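Local structure of niemann-Pick type C2 protein (Camponotus japonicus, 3WEB) at residues Ser79-Lys82 and Cys83-Lys87. The protein binds oleic acid and probably acts as a lipid carrier in chemical communication of worker ants. Numbering follows the deposited sequence.
Sequences SGVK and CPLKK
A cis-proline turn in the loop between strands 62-66 and 91-99 of this immunoglobulin-like beta-sandwich brings Val81 against Leu85. The peptide bond between Cys83 and Pro84 is cis, and the chain bends there. One methyl of each side chain makes the contact: Val81 CG1 lies 3.6 Å from Leu85 CD2. The two side chains cross obliquely. With chi1 at -178°, Val81 CG1 is trans to the backbone N, and this places it against Leu85 CD2. The CD2 methyl of Leu85 also passes Lys82 O at 3.9 Å, a van der Waals approach to the carbonyl. Next to this pair, Lys82 O and Pro84 O stand 3.6 Å apart, two carbonyl oxygens brought close by the bend.

Before the bend, Ser79 OG accepts the backbone N-H of Val81 at 3.1 Å, with an angle of 160° at the hydrogen. This is an ST turn, with Gly80 in the middle at positive phi. The same hydroxyl is also hydrogen-bonded to the backbone oxygens of Ile73 and Asp76, which share its one proton. Directly before the cis bond, Cys83 SG forms a disulfide with Cys74. Beyond the bend, Leu85 packs on Val48, Val51 and Phe42. Ile91 touches both Val81 and Leu85.

The Lys82 chain leads away from the turn, while Val81 and Leu85 are buried. The side chain of Val81 is about 12 Å from the bound oleic acid, so this is loop packing away from the ligand. Its chemistry is apolar: a single methyl-methyl van der Waals contact lies inside the bend, and the disulfide at Cys83 ties the chain covalently to Cys74 beside the cis peptide.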
loop_
_atom_site.group_PDB
_atom_site.type_symbol
_atom_site.label_atom_id
_atom_site.label_comp_id
_atom_site.label_asym_id
_atom_site.label_seq_id
_atom_site.Cartn_x
_atom_site.Cartn_y
_atom_site.Cartn_z
ATOM N N SER A 79 7.064 10.909 -0.132
ATOM C CA SER A 79 6.918 9.546 0.397
ATOM C C SER A 79 7.598 9.330 1.754
ATOM O O SER A 79 7.232 8.425 2.501
ATOM C CB SER A 79 7.460 8.519 -0.594
ATOM O OG SER A 79 8.877 8.531 -0.563
ATOM N N GLY A 80 8.611 10.134 2.045
ATOM C CA GLY A 80 9.394 9.971 3.267
ATOM C C GLY A 80 10.428 8.860 3.183
ATOM O O GLY A 80 11.108 8.561 4.178
ATOM N N VAL A 81 10.538 8.246 2.006
ATOM C CA VAL A 81 11.450 7.124 1.788
ATOM C C VAL A 81 12.518 7.502 0.764
ATOM O O VAL A 81 12.201 7.906 -0.356
ATOM C CB VAL A 81 10.706 5.861 1.294
ATOM C CG1 VAL A 81 11.675 4.695 1.123
ATOM C CG2 VAL A 81 9.608 5.470 2.259
ATOM N N LYS A 82 13.779 7.363 1.151
ATOM C CA LYS A 82 14.889 7.621 0.237
ATOM C C LYS A 82 15.668 6.340 -0.025
ATOM O O LYS A 82 16.108 5.664 0.903
ATOM C CB LYS A 82 15.830 8.700 0.783
ATOM C CG LYS A 82 15.240 10.105 0.888
ATOM C CD LYS A 82 16.363 11.134 1.012
ATOM C CE LYS A 82 15.871 12.453 1.591
ATOM N NZ LYS A 82 15.574 12.329 3.047
ATOM N N CYS A 83 15.833 6.015 -1.303
ATOM C CA CYS A 83 16.665 4.899 -1.737
ATOM C C CYS A 83 18.151 5.298 -1.736
ATOM O O CYS A 83 18.469 6.479 -1.852
ATOM C CB CYS A 83 16.242 4.469 -3.144
ATOM S SG CYS A 83 14.853 3.309 -3.195
ATOM N N PRO A 84 19.066 4.319 -1.599
ATOM C CA PRO A 84 18.804 2.886 -1.434
ATOM C C PRO A 84 18.308 2.528 -0.031
ATOM O O PRO A 84 18.659 3.195 0.949
ATOM C CB PRO A 84 20.169 2.250 -1.710
ATOM C CG PRO A 84 21.155 3.288 -1.306
ATOM C CD PRO A 84 20.516 4.611 -1.632
ATOM N N LEU A 85 17.491 1.483 0.055
ATOM C CA LEU A 85 17.022 0.982 1.342
ATOM C C LEU A 85 18.062 0.047 1.910
ATOM O O LEU A 85 18.593 -0.819 1.204
ATOM C CB LEU A 85 15.694 0.234 1.195
ATOM C CG LEU A 85 14.577 0.831 0.332
ATOM C CD1 LEU A 85 13.329 -0.043 0.435
ATOM C CD2 LEU A 85 14.262 2.273 0.706
ATOM N N LYS A 86 18.370 0.242 3.184
ATOM C CA LYS A 86 19.319 -0.622 3.869
ATOM C C LYS A 86 18.642 -1.877 4.408
ATOM O O LYS A 86 17.583 -1.818 5.042
ATOM C CB LYS A 86 19.996 0.128 5.015
ATOM C CG LYS A 86 20.822 1.333 4.595
ATOM C CD LYS A 86 21.465 1.917 5.836
ATOM C CE LYS A 86 22.520 2.951 5.494
ATOM N NZ LYS A 86 22.866 3.681 6.736
ATOM N N LYS A 87 19.287 -3.012 4.164
ATOM C CA LYS A 87 18.890 -4.298 4.718
ATOM C C LYS A 87 18.578 -4.190 6.219
ATOM O O LYS A 87 19.336 -3.563 6.968
ATOM C CB LYS A 87 20.039 -5.288 4.472
ATOM C CG LYS A 87 19.884 -6.659 5.093
ATOM C CD LYS A 87 21.199 -7.412 5.000
ATOM C CE LYS A 87 21.107 -8.741 5.717
ATOM N NZ LYS A 87 20.314 -9.710 4.917
#